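Local structure of protein Niban 2 (Homo sapiens, 7CTP) at residues T6-A11 and D272-M277; N195-D200 and A207-I212; M214-K219 and S237-E242; N231-L236 and E280-R285. The protein may suppress apoptosis and promote melanoma cell invasion, as a myristoylated, PH-domain-containing member of the Niban family. All coordinates share one frame; numbering follows the deposited sequence.

Contact 1 (T6-A11 and D272-M277); sequences THLDDA and DAVYHM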
loop_
_atom_site.group_PDB
_atom_site.type_symbol
_atom_site.label_atom_id
_atom_site.label_comp_id
_atom_site.label_asym_id
_atom_site.label_seq_id
_atom_site.Cartn_x
_atom_site.Cartn_y
_atom_site.Cartn_z
ATOM N N THR A 6 -27.613 21.572 -6.431
ATOM C CA THR A 6 -28.311 21.365 -7.693
ATOM C C THR A 6 -28.211 19.919 -8.156
ATOM O O THR A 6 -29.224 19.296 -8.488
ATOM C CB THR A 6 -27.750 22.294 -8.765
ATOM O OG1 THR A 6 -27.863 23.650 -8.319
ATOM C CG2 THR A 6 -28.525 22.117 -10.072
ATOM N N HIS A 7 -26.998 19.368 -8.178
ATOM C CA HIS A 7 -26.776 18.079 -8.812
ATOM C C HIS A 7 -26.726 16.918 -7.836
ATOM O O HIS A 7 -26.964 15.775 -8.249
ATOM C CB HIS A 7 -25.492 18.120 -9.641
ATOM C CG HIS A 7 -25.506 19.180 -10.696
ATOM N ND1 HIS A 7 -26.401 19.168 -11.744
ATOM C CD2 HIS A 7 -24.759 20.299 -10.848
ATOM C CE1 HIS A 7 -26.195 20.228 -12.505
ATOM N NE2 HIS A 7 -25.202 20.929 -11.985
ATOM N N LEU A 8 -26.450 17.166 -6.562
ATOM C CA LEU A 8 -26.602 16.092 -5.588
ATOM C C LEU A 8 -27.784 16.377 -4.672
ATOM O O LEU A 8 -27.630 16.433 -3.446
ATOM C CB LEU A 8 -25.312 15.896 -4.780
ATOM C CG LEU A 8 -24.108 15.457 -5.607
ATOM C CD1 LEU A 8 -22.859 15.359 -4.751
ATOM C CD2 LEU A 8 -24.395 14.122 -6.281
ATOM N N ASP A 9 -28.974 16.539 -5.251
ATOM C CA ASP A 9 -30.163 16.707 -4.431
ATOM C C ASP A 9 -30.517 15.388 -3.745
ATOM O O ASP A 9 -29.862 14.357 -3.929
ATOM C CB ASP A 9 -31.334 17.265 -5.253
ATOM C CG ASP A 9 -31.835 16.317 -6.340
ATOM O OD1 ASP A 9 -31.429 15.137 -6.395
ATOM O OD2 ASP A 9 -32.657 16.777 -7.166
ATOM N N ASP A 10 -31.556 15.432 -2.911
ATOM C CA ASP A 10 -31.896 14.258 -2.112
ATOM C C ASP A 10 -32.188 13.047 -2.991
ATOM O O ASP A 10 -31.784 11.926 -2.662
ATOM C CB ASP A 10 -33.085 14.562 -1.205
ATOM C CG ASP A 10 -32.684 15.328 0.042
ATOM O OD1 ASP A 10 -31.476 15.576 0.232
ATOM O OD2 ASP A 10 -33.585 15.674 0.828
ATOM N N ALA A 11 -32.878 13.251 -4.115
ATOM C CA ALA A 11 -33.232 12.121 -4.971
ATOM C C ALA A 11 -31.985 11.471 -5.548
ATOM O O ALA A 11 -31.862 10.239 -5.566
ATOM C CB ALA A 11 -34.166 12.572 -6.096
ATOM N N ASP A 272 -15.896 14.612 -4.935
ATOM C CA ASP A 272 -15.508 14.594 -3.526
ATOM C C ASP A 272 -16.712 14.395 -2.619
ATOM O O ASP A 272 -16.625 13.684 -1.607
ATOM C CB ASP A 272 -14.792 15.882 -3.124
ATOM C CG ASP A 272 -14.415 15.869 -1.639
ATOM O OD1 ASP A 272 -13.494 15.116 -1.265
ATOM O OD2 ASP A 272 -15.065 16.565 -0.837
ATOM N N ALA A 273 -17.833 15.049 -2.940
ATOM C CA ALA A 273 -19.046 14.897 -2.144
ATOM C C ALA A 273 -19.566 13.466 -2.199
ATOM O O ALA A 273 -19.974 12.911 -1.172
ATOM C CB ALA A 273 -20.123 15.877 -2.611
ATOM N N VAL A 274 -19.547 12.851 -3.384
ATOM C CA VAL A 274 -19.968 11.457 -3.496
ATOM C C VAL A 274 -18.996 10.546 -2.760
ATOM O O VAL A 274 -19.410 9.597 -2.081
ATOM C CB VAL A 274 -20.122 11.057 -4.975
ATOM C CG1 VAL A 274 -20.448 9.557 -5.097
ATOM C CG2 VAL A 274 -21.228 11.892 -5.648
ATOM N N TYR A 275 -17.693 10.821 -2.869
ATOM C CA TYR A 275 -16.705 10.023 -2.147
ATOM C C TYR A 275 -16.984 10.021 -0.645
ATOM O O TYR A 275 -16.898 8.973 0.002
ATOM C CB TYR A 275 -15.292 10.549 -2.433
ATOM C CG TYR A 275 -14.192 9.802 -1.694
ATOM C CD1 TYR A 275 -13.680 8.599 -2.184
ATOM C CD2 TYR A 275 -13.675 10.298 -0.495
ATOM C CE1 TYR A 275 -12.671 7.907 -1.496
ATOM C CE2 TYR A 275 -12.683 9.616 0.202
ATOM C CZ TYR A 275 -12.183 8.428 -0.297
ATOM O OH TYR A 275 -11.184 7.771 0.415
ATOM N N HIS A 276 -17.324 11.183 -0.075
ATOM C CA HIS A 276 -17.627 11.252 1.360
ATOM C C HIS A 276 -18.847 10.411 1.725
ATOM O O HIS A 276 -18.846 9.695 2.737
ATOM C CB HIS A 276 -17.856 12.705 1.780
ATOM C CG HIS A 276 -18.610 12.841 3.070
ATOM N ND1 HIS A 276 -17.995 12.770 4.303
ATOM C CD2 HIS A 276 -19.933 13.009 3.319
ATOM C CE1 HIS A 276 -18.903 12.902 5.257
ATOM N NE2 HIS A 276 -20.087 13.044 4.687
ATOM N N MET A 277 -19.911 10.521 0.924
ATOM C CA MET A 277 -21.134 9.755 1.142
ATOM C C MET A 277 -20.858 8.258 1.077
ATOM O O MET A 277 -21.316 7.479 1.926
ATOM C CB MET A 277 -22.132 10.168 0.064
ATOM C CG MET A 277 -23.563 9.918 0.323
ATOM S SD MET A 277 -24.361 10.403 -1.227
ATOM C CE MET A 277 -25.202 8.866 -1.540
#
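Leu8 meets Ala273 and Val274 through both of its methyl groups, and the contact between the two segments is wholly apolar. CD1 of Leu8 lies 3.5 Å from Ala273 CB. Leu8 CD2 lies 3.9 Å from Val274 CG2; the same valine methyl is also 3.9 Å from Leu8 CD1, so it faces the fork of the leucine. The two branched side chains cross at about a right angle. Val274 presents CG2 because that methyl stands anti to its carbonyl carbon, while CG1 stands anti to the backbone N (chi1 175°) and packs against Met241 of helix 232-252.

In the fold, Leu8 sits at the break between the short helix 3-7 and the long helix 10-48, and it is the first residue to leave helical geometry, with phi/psi of -110/58°. The contact therefore lays this N-terminal break on helix 260-337, far along the chain.

The polar bonds of Leu8 and Asp9 lie within the N-terminal part. Asp9 takes the N-cap position of helix 10-48, its OD1 accepting from the backbone N of Arg12, and the carbonyl O of Leu8 receives a hydrogen bond from Arg13 NE. Ile16 of helix 10-48 also packs against Leu8.

Contact 2 (N195-D200 and A207-I212); sequences NGIPED and AFTDAI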
loop_
_atom_site.group_PDB
_atom_site.type_symbol
_atom_site.label_atom_id
_atom_site.label_comp_id
_atom_site.label_asym_id
_atom_site.label_seq_id
_atom_site.Cartn_x
_atom_site.Cartn_y
_atom_site.Cartn_z
ATOM N N ASN A 195 -0.166 2.655 3.212
ATOM C CA ASN A 195 0.160 1.406 3.897
ATOM C C ASN A 195 -0.816 1.184 5.055
ATOM O O ASN A 195 -0.455 1.098 6.229
ATOM C CB ASN A 195 1.610 1.477 4.363
ATOM C CG ASN A 195 2.149 0.151 4.868
ATOM O OD1 ASN A 195 1.991 -0.887 4.221
ATOM N ND2 ASN A 195 2.850 0.197 6.009
ATOM N N GLY A 196 -2.096 1.108 4.697
ATOM C CA GLY A 196 -3.150 1.138 5.689
ATOM C C GLY A 196 -3.603 -0.197 6.230
ATOM O O GLY A 196 -4.365 -0.225 7.200
ATOM N N ILE A 197 -3.174 -1.300 5.625
ATOM C CA ILE A 197 -3.504 -2.643 6.111
ATOM C C ILE A 197 -2.196 -3.348 6.459
ATOM O O ILE A 197 -1.410 -3.646 5.550
ATOM C CB ILE A 197 -4.295 -3.442 5.063
ATOM C CG1 ILE A 197 -5.619 -2.747 4.716
ATOM C CG2 ILE A 197 -4.541 -4.865 5.556
ATOM C CD1 ILE A 197 -6.325 -3.377 3.526
ATOM N N PRO A 198 -1.928 -3.632 7.733
ATOM C CA PRO A 198 -0.642 -4.240 8.114
ATOM C C PRO A 198 -0.344 -5.501 7.314
ATOM O O PRO A 198 -1.181 -6.399 7.204
ATOM C CB PRO A 198 -0.828 -4.551 9.602
ATOM C CG PRO A 198 -1.872 -3.594 10.070
ATOM C CD PRO A 198 -2.783 -3.334 8.896
ATOM N N GLU A 199 0.866 -5.565 6.745
ATOM C CA GLU A 199 1.233 -6.705 5.903
ATOM C C GLU A 199 1.316 -8.007 6.691
ATOM O O GLU A 199 1.152 -9.086 6.111
ATOM C CB GLU A 199 2.564 -6.443 5.179
ATOM C CG GLU A 199 3.138 -7.680 4.472
ATOM C CD GLU A 199 4.471 -7.441 3.792
ATOM O OE1 GLU A 199 4.472 -7.028 2.612
ATOM O OE2 GLU A 199 5.517 -7.685 4.433
ATOM N N ASP A 200 1.551 -7.941 7.995
ATOM C CA ASP A 200 1.571 -9.145 8.809
ATOM C C ASP A 200 0.253 -9.382 9.531
ATOM O O ASP A 200 0.213 -10.144 10.504
ATOM C CB ASP A 200 2.747 -9.098 9.789
ATOM C CG ASP A 200 4.055 -8.764 9.095
ATOM O OD1 ASP A 200 4.778 -7.867 9.580
ATOM O OD2 ASP A 200 4.342 -9.383 8.046
ATOM N N ALA A 207 -7.955 -11.687 3.958
ATOM C CA ALA A 207 -9.357 -11.878 3.597
ATOM C C ALA A 207 -9.873 -10.663 2.842
ATOM O O ALA A 207 -10.566 -10.791 1.829
ATOM C CB ALA A 207 -10.204 -12.142 4.838
ATOM N N PHE A 208 -9.518 -9.468 3.316
ATOM C CA PHE A 208 -10.007 -8.260 2.662
ATOM C C PHE A 208 -9.413 -8.106 1.268
ATOM O O PHE A 208 -10.139 -7.869 0.293
ATOM C CB PHE A 208 -9.705 -7.035 3.520
ATOM C CG PHE A 208 -10.223 -5.764 2.927
ATOM C CD1 PHE A 208 -11.546 -5.389 3.098
ATOM C CD2 PHE A 208 -9.396 -4.968 2.157
ATOM C CE1 PHE A 208 -12.027 -4.212 2.527
ATOM C CE2 PHE A 208 -9.876 -3.805 1.577
ATOM C CZ PHE A 208 -11.189 -3.429 1.765
ATOM N N THR A 209 -8.091 -8.221 1.145
ATOM C CA THR A 209 -7.496 -7.929 -0.156
ATOM C C THR A 209 -7.832 -9.010 -1.179
ATOM O O THR A 209 -8.015 -8.710 -2.364
ATOM C CB THR A 209 -5.990 -7.731 -0.017
ATOM O OG1 THR A 209 -5.410 -8.911 0.541
ATOM C CG2 THR A 209 -5.708 -6.575 0.910
ATOM N N ASP A 210 -7.936 -10.272 -0.744
ATOM C CA ASP A 210 -8.401 -11.318 -1.649
ATOM C C ASP A 210 -9.853 -11.099 -2.049
ATOM O O ASP A 210 -10.220 -11.330 -3.204
ATOM C CB ASP A 210 -8.227 -12.704 -1.019
ATOM C CG ASP A 210 -6.777 -13.166 -0.996
ATOM O OD1 ASP A 210 -6.004 -12.772 -1.897
ATOM O OD2 ASP A 210 -6.411 -13.918 -0.066
ATOM N N ALA A 211 -10.703 -10.655 -1.119
ATOM C CA ALA A 211 -12.092 -10.398 -1.485
ATOM C C ALA A 211 -12.188 -9.266 -2.499
ATOM O O ALA A 211 -13.032 -9.304 -3.404
ATOM C CB ALA A 211 -12.929 -10.074 -0.246
ATOM N N ILE A 212 -11.348 -8.234 -2.341
ATOM C CA ILE A 212 -11.336 -7.131 -3.299
ATOM C C ILE A 212 -10.981 -7.658 -4.677
ATOM O O ILE A 212 -11.618 -7.316 -5.679
ATOM C CB ILE A 212 -10.350 -6.036 -2.852
ATOM C CG1 ILE A 212 -10.931 -5.227 -1.682
ATOM C CG2 ILE A 212 -10.005 -5.116 -4.034
ATOM C CD1 ILE A 212 -11.999 -4.200 -2.109
#
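The connection between helices 176-194 and 204-218 is folded back on the second of them, and Ile197 is the residue that makes the return contact, with Phe208 and Thr209. Helix 176-194 ends just before Asn195, the first residue to leave helical phi/psi, and the chain then runs through Ile197 in an extended conformation.

All contacts are made by one atom, the terminal methyl CD1 of Ile197. It lies 3.7 Å from Phe208 CD2 and 4.1 Å from Phe208 CE2, approaching that side of the ring obliquely, and 4.2 Å from Thr209 CG2. The reach follows from the isoleucine's torsions: CG1 is anti to the carbonyl carbon (chi1 -60°) and CD1 continues outward with chi2 at 171°. One face of the phenylalanine ring is taken by Ile212 CG1, 3.7 Å above its plane and offset toward the rim. Phe286 meets the same ring edge-to-face, and Phe27 meets it with planes at about 65°.

Thr209 turns its methyl to the isoleucine, whereas its OG1 is hydrogen-bonded to the carbonyl O of Gly205 one turn earlier. The threonine's polarity is thus spent within its own helix, and the loop is held here by dispersion forces and burial of apolar surface.

Contact 3 (M214-K219 and S237-E242); sequences MYRQSK and SNLVME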
loop_
_atom_site.group_PDB
_atom_site.type_symbol
_atom_site.label_atom_id
_atom_site.label_comp_id
_atom_site.label_asym_id
_atom_site.label_seq_id
_atom_site.Cartn_x
_atom_site.Cartn_y
_atom_site.Cartn_z
ATOM N N MET A 214 -11.231 -10.758 -5.852
ATOM C CA MET A 214 -12.258 -11.643 -6.399
ATOM C C MET A 214 -13.473 -10.873 -6.879
ATOM O O MET A 214 -14.086 -11.245 -7.888
ATOM C CB MET A 214 -12.700 -12.698 -5.376
ATOM C CG MET A 214 -11.609 -13.504 -4.719
ATOM S SD MET A 214 -10.788 -14.647 -5.834
ATOM C CE MET A 214 -11.990 -14.856 -7.134
ATOM N N TYR A 215 -13.867 -9.829 -6.147
ATOM C CA TYR A 215 -14.947 -8.974 -6.619
ATOM C C TYR A 215 -14.588 -8.332 -7.955
ATOM O O TYR A 215 -15.383 -8.354 -8.902
ATOM C CB TYR A 215 -15.289 -7.899 -5.581
ATOM C CG TYR A 215 -16.367 -6.943 -6.069
ATOM C CD1 TYR A 215 -16.046 -5.839 -6.854
ATOM C CD2 TYR A 215 -17.705 -7.172 -5.786
ATOM C CE1 TYR A 215 -17.016 -4.988 -7.328
ATOM C CE2 TYR A 215 -18.691 -6.306 -6.258
ATOM C CZ TYR A 215 -18.337 -5.228 -7.033
ATOM O OH TYR A 215 -19.311 -4.365 -7.510
ATOM N N ARG A 216 -13.388 -7.751 -8.048
ATOM C CA ARG A 216 -12.976 -7.111 -9.292
ATOM C C ARG A 216 -12.906 -8.122 -10.435
ATOM O O ARG A 216 -13.338 -7.826 -11.555
ATOM C CB ARG A 216 -11.646 -6.378 -9.086
ATOM C CG ARG A 216 -11.826 -5.100 -8.242
ATOM C CD ARG A 216 -10.602 -4.190 -8.162
ATOM N NE ARG A 216 -10.498 -3.247 -9.283
ATOM C CZ ARG A 216 -9.576 -3.357 -10.231
ATOM N NH1 ARG A 216 -9.513 -2.480 -11.221
ATOM N NH2 ARG A 216 -8.700 -4.352 -10.171
ATOM N N GLN A 217 -12.416 -9.334 -10.158
ATOM C CA GLN A 217 -12.396 -10.382 -11.178
ATOM C C GLN A 217 -13.803 -10.714 -11.663
ATOM O O GLN A 217 -13.999 -11.030 -12.839
ATOM C CB GLN A 217 -11.711 -11.634 -10.627
ATOM C CG GLN A 217 -10.201 -11.563 -10.658
ATOM C CD GLN A 217 -9.532 -12.760 -10.016
ATOM O OE1 GLN A 217 -8.377 -12.679 -9.607
ATOM N NE2 GLN A 217 -10.258 -13.870 -9.903
ATOM N N SER A 218 -14.795 -10.652 -10.774
ATOM C CA SER A 218 -16.172 -10.939 -11.167
ATOM C C SER A 218 -16.741 -9.855 -12.072
ATOM O O SER A 218 -17.743 -10.093 -12.758
ATOM C CB SER A 218 -17.041 -11.120 -9.923
ATOM O OG SER A 218 -17.533 -9.872 -9.460
ATOM N N LYS A 219 -16.112 -8.680 -12.097
ATOM C CA LYS A 219 -16.440 -7.603 -13.023
ATOM C C LYS A 219 -15.484 -7.569 -14.205
ATOM O O LYS A 219 -15.389 -6.546 -14.900
ATOM C CB LYS A 219 -16.425 -6.264 -12.284
ATOM C CG LYS A 219 -17.242 -6.283 -10.999
ATOM C CD LYS A 219 -18.710 -6.571 -11.279
ATOM C CE LYS A 219 -19.514 -6.584 -9.978
ATOM N NZ LYS A 219 -20.890 -7.129 -10.156
ATOM N N SER A 237 -14.252 2.454 -0.622
ATOM C CA SER A 237 -14.742 3.669 -1.262
ATOM C C SER A 237 -14.183 3.808 -2.671
ATOM O O SER A 237 -14.907 4.193 -3.594
ATOM C CB SER A 237 -14.373 4.888 -0.422
ATOM O OG SER A 237 -14.874 4.748 0.894
ATOM N N ASN A 238 -12.894 3.495 -2.853
ATOM C CA ASN A 238 -12.308 3.507 -4.189
ATOM C C ASN A 238 -13.002 2.499 -5.101
ATOM O O ASN A 238 -13.215 2.772 -6.289
ATOM C CB ASN A 238 -10.811 3.194 -4.136
ATOM C CG ASN A 238 -9.988 4.249 -3.401
ATOM O OD1 ASN A 238 -10.410 5.403 -3.215
ATOM N ND2 ASN A 238 -8.786 3.850 -2.981
ATOM N N LEU A 239 -13.308 1.309 -4.576
ATOM C CA LEU A 239 -14.007 0.287 -5.355
ATOM C C LEU A 239 -15.348 0.796 -5.864
ATOM O O LEU A 239 -15.678 0.641 -7.049
ATOM C CB LEU A 239 -14.209 -0.957 -4.495
ATOM C CG LEU A 239 -14.767 -2.213 -5.165
ATOM C CD1 LEU A 239 -13.720 -2.836 -6.094
ATOM C CD2 LEU A 239 -15.178 -3.196 -4.084
ATOM N N VAL A 240 -16.151 1.374 -4.961
ATOM C CA VAL A 240 -17.458 1.916 -5.335
ATOM C C VAL A 240 -17.310 3.041 -6.354
ATOM O O VAL A 240 -18.026 3.073 -7.363
ATOM C CB VAL A 240 -18.221 2.389 -4.085
ATOM C CG1 VAL A 240 -19.516 3.114 -4.490
ATOM C CG2 VAL A 240 -18.543 1.207 -3.182
ATOM N N MET A 241 -16.408 3.998 -6.094
ATOM C CA MET A 241 -16.250 5.128 -7.015
ATOM C C MET A 241 -15.808 4.667 -8.398
ATOM O O MET A 241 -16.260 5.213 -9.413
ATOM C CB MET A 241 -15.251 6.147 -6.468
ATOM C CG MET A 241 -15.688 6.863 -5.188
ATOM S SD MET A 241 -17.231 7.792 -5.340
ATOM C CE MET A 241 -16.730 9.104 -6.466
ATOM N N GLU A 242 -14.918 3.674 -8.458
ATOM C CA GLU A 242 -14.495 3.156 -9.757
ATOM C C GLU A 242 -15.687 2.632 -10.543
ATOM O O GLU A 242 -15.806 2.866 -11.752
ATOM C CB GLU A 242 -13.446 2.059 -9.570
ATOM C CG GLU A 242 -13.081 1.305 -10.854
ATOM C CD GLU A 242 -12.117 0.149 -10.605
ATOM O OE1 GLU A 242 -12.356 -0.673 -9.695
ATOM O OE2 GLU A 242 -11.105 0.077 -11.330
#
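Arg216 and Glu242 join the two helices through a side-on salt bridge, while Tyr215 and Leu239 pack beside it. The apolar half is the more enclosed. Leu239 CD1 lies 3.7 Å from Arg216 CG and 3.9 Å from Tyr215 CD1, so one methyl fills the corner between the arginine's aliphatic stem and the phenol ring, which it approaches obliquely. The second methyl, CD2, is also 3.9 Å from Tyr215 CD1. Leu239 CG is anti to the backbone N, which carries the fork across to the other helix. The ring's hydroxyl passes beyond this packing to hydrogen-bond with Glu243 OE1.

The charged half is partly exposed, and its two side chains span the gap by their length. Arg216 NE donates to Glu242 OE1 at 3.2 Å with an N-H...O angle of 170°. Arg216 NH1 donates almost as straight to Glu242 OE2, at 3.0 Å. Each oxygen uses its syn lone pair, and the guanidinium and carboxylate planes are only 9° apart; two nearly straight bonds in a common plane fix the rotation of both groups. A bend of the arginine at chi3 turns its NE edge to the glutamate. Trp225 adds a cation-pi contact to Arg216 and also touches Glu242.

The short axes are 12.3 Å apart, wider than usual for directly packed helices, and only 8° from parallel. Helices 204-218 and 232-252 are consecutive, so the loop between them must return the chain along their length, a parallel pair within the helical part of the protein, apart from the PH-domain sheet.

Contact 4 (N231-L236 and E280-R285); sequences NEVQIL and EQAKAR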
loop_
_atom_site.group_PDB
_atom_site.type_symbol
_atom_site.label_atom_id
_atom_site.label_comp_id
_atom_site.label_asym_id
_atom_site.label_seq_id
_atom_site.Cartn_x
_atom_site.Cartn_y
_atom_site.Cartn_z
ATOM N N ASN A 231 -6.660 2.335 4.083
ATOM C CA ASN A 231 -7.281 1.343 4.949
ATOM C C ASN A 231 -8.482 0.712 4.245
ATOM O O ASN A 231 -8.815 1.033 3.103
ATOM C CB ASN A 231 -7.661 1.969 6.294
ATOM C CG ASN A 231 -8.646 3.135 6.164
ATOM O OD1 ASN A 231 -9.612 3.073 5.407
ATOM N ND2 ASN A 231 -8.396 4.212 6.914
ATOM N N GLU A 232 -9.144 -0.213 4.941
ATOM C CA GLU A 232 -10.215 -0.987 4.311
ATOM C C GLU A 232 -11.337 -0.092 3.793
ATOM O O GLU A 232 -11.862 -0.310 2.690
ATOM C CB GLU A 232 -10.780 -2.004 5.304
ATOM C CG GLU A 232 -9.818 -3.105 5.671
ATOM C CD GLU A 232 -9.052 -2.801 6.931
ATOM O OE1 GLU A 232 -8.705 -3.765 7.653
ATOM O OE2 GLU A 232 -8.800 -1.607 7.211
ATOM N N VAL A 233 -11.752 0.892 4.589
ATOM C CA VAL A 233 -12.879 1.727 4.171
ATOM C C VAL A 233 -12.492 2.594 2.972
ATOM O O VAL A 233 -13.304 2.820 2.070
ATOM C CB VAL A 233 -13.394 2.577 5.348
ATOM C CG1 VAL A 233 -14.563 3.452 4.889
ATOM C CG2 VAL A 233 -13.845 1.676 6.499
ATOM N N GLN A 234 -11.258 3.108 2.955
ATOM C CA GLN A 234 -10.810 3.900 1.813
ATOM C C GLN A 234 -10.794 3.055 0.546
ATOM O O GLN A 234 -11.209 3.511 -0.531
ATOM C CB GLN A 234 -9.418 4.469 2.093
ATOM C CG GLN A 234 -9.408 5.563 3.162
ATOM C CD GLN A 234 -7.999 6.032 3.499
ATOM O OE1 GLN A 234 -7.119 5.223 3.775
ATOM N NE2 GLN A 234 -7.784 7.344 3.487
ATOM N N ILE A 235 -10.319 1.818 0.656
ATOM C CA ILE A 235 -10.256 0.942 -0.509
ATOM C C ILE A 235 -11.654 0.595 -1.000
ATOM O O ILE A 235 -11.922 0.587 -2.210
ATOM C CB ILE A 235 -9.434 -0.317 -0.179
ATOM C CG1 ILE A 235 -7.961 0.070 0.033
ATOM C CG2 ILE A 235 -9.617 -1.386 -1.268
ATOM C CD1 ILE A 235 -7.139 -1.034 0.713
ATOM N N LEU A 236 -12.564 0.288 -0.077
ATOM C CA LEU A 236 -13.951 0.042 -0.458
ATOM C C LEU A 236 -14.566 1.259 -1.127
ATOM O O LEU A 236 -15.348 1.127 -2.076
ATOM C CB LEU A 236 -14.763 -0.332 0.772
ATOM C CG LEU A 236 -14.819 -1.800 1.138
ATOM C CD1 LEU A 236 -15.693 -1.906 2.383
ATOM C CD2 LEU A 236 -15.405 -2.584 -0.028
ATOM N N GLU A 280 -18.765 6.973 4.197
ATOM C CA GLU A 280 -19.522 6.744 5.426
ATOM C C GLU A 280 -20.401 5.508 5.308
ATOM O O GLU A 280 -20.532 4.740 6.269
ATOM C CB GLU A 280 -20.364 7.972 5.778
ATOM C CG GLU A 280 -19.528 9.172 6.250
ATOM C CD GLU A 280 -18.628 8.851 7.440
ATOM O OE1 GLU A 280 -19.062 8.099 8.342
ATOM O OE2 GLU A 280 -17.479 9.353 7.479
ATOM N N GLN A 281 -20.999 5.289 4.135
ATOM C CA GLN A 281 -21.833 4.103 3.941
ATOM C C GLN A 281 -21.000 2.825 4.004
ATOM O O GLN A 281 -21.391 1.833 4.650
ATOM C CB GLN A 281 -22.576 4.227 2.608
ATOM C CG GLN A 281 -23.729 3.258 2.442
ATOM C CD GLN A 281 -24.522 3.533 1.186
ATOM O OE1 GLN A 281 -24.506 4.648 0.657
ATOM N NE2 GLN A 281 -25.235 2.523 0.710
ATOM N N ALA A 282 -19.841 2.828 3.344
ATOM C CA ALA A 282 -18.966 1.658 3.352
ATOM C C ALA A 282 -18.450 1.371 4.756
ATOM O O ALA A 282 -18.342 0.204 5.161
ATOM C CB ALA A 282 -17.803 1.874 2.377
ATOM N N LYS A 283 -18.139 2.425 5.517
ATOM C CA LYS A 283 -17.644 2.243 6.876
ATOM C C LYS A 283 -18.678 1.517 7.720
ATOM O O LYS A 283 -18.365 0.529 8.400
ATOM C CB LYS A 283 -17.289 3.597 7.496
ATOM C CG LYS A 283 -16.720 3.508 8.935
ATOM C CD LYS A 283 -16.240 4.860 9.423
ATOM C CE LYS A 283 -15.765 4.788 10.876
ATOM N NZ LYS A 283 -15.209 6.098 11.334
ATOM N N ALA A 284 -19.930 1.972 7.654
ATOM C CA ALA A 284 -20.992 1.344 8.438
ATOM C C ALA A 284 -21.195 -0.112 8.027
ATOM O O ALA A 284 -21.263 -1.007 8.880
ATOM C CB ALA A 284 -22.295 2.139 8.286
ATOM N N ARG A 285 -21.277 -0.373 6.719
ATOM C CA ARG A 285 -21.560 -1.726 6.250
ATOM C C ARG A 285 -20.404 -2.671 6.566
ATOM O O ARG A 285 -20.619 -3.803 7.023
ATOM C CB ARG A 285 -21.858 -1.727 4.752
ATOM C CG ARG A 285 -23.169 -1.036 4.348
ATOM C CD ARG A 285 -24.426 -1.833 4.716
ATOM N NE ARG A 285 -24.393 -3.221 4.254
ATOM C CZ ARG A 285 -24.718 -3.645 3.032
ATOM N NH1 ARG A 285 -25.120 -2.795 2.079
ATOM N NH2 ARG A 285 -24.642 -4.945 2.762
#
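The backbones come strikingly close at Val233 and Lys283, whose CA atoms are 5.5 Å apart, and the valine methyls rest on the lysine's main chain and the base of its side chain. The contact belongs to the helical bundle of this chain: the start of helix 232-252 crosses helix 260-337 at 126°, with the short axes 8.8 Å apart, close enough for Val233 to reach the lysine backbone.

Val233 sets both methyls on the lysine. CG1, anti to the backbone N (chi1 179°), is 3.8 Å from Lys283 N and equally far from Lys283 CB, while CG2 comes within 3.9 Å of Lys283 CA. The extended lysine chain leads its ammonium end away. One turn on, Leu236 CB packs 4.1 Å from Ala282 CB. Phe27 and Leu24 of helix 10-48 close in on Leu236 and Ala282, respectively.

The beginning of helix 232-252 is secured by a capping box between Asn231 and Gln234. Asn231 N donates to Gln234 OE1 at 2.9 Å, meeting a lone pair in the carbonyl plane, and in return Gln234 N donates to Asn231 OD1 at 3.0 Å, nearly along the C=O axis.

How the contacts relate
Helix 232-252 ties the set together: contacts 3 and 4 use adjoining parts of it, their centres about 13 Å apart. Contact 2 reaches contact 4 through the Phe208 ring, whose CE2 lies 3.7 Å from Ile235 CG2, and through Ile197 CD1, 3.8 Å from Ile235 CD1. It also meets contact 3, where Ile212 CD1 is 3.9 Å from Leu239 CD2. Contact 1 touches contact 3 as well, with Tyr275 CE1 3.6 Å from Ser237 CB. Contacts 1 and 2 do not touch; their centres are about 29 Å apart. Contacts 1 and 4 share helix 260-337, so the N-terminal break and the inner bundle are placed along one long helix.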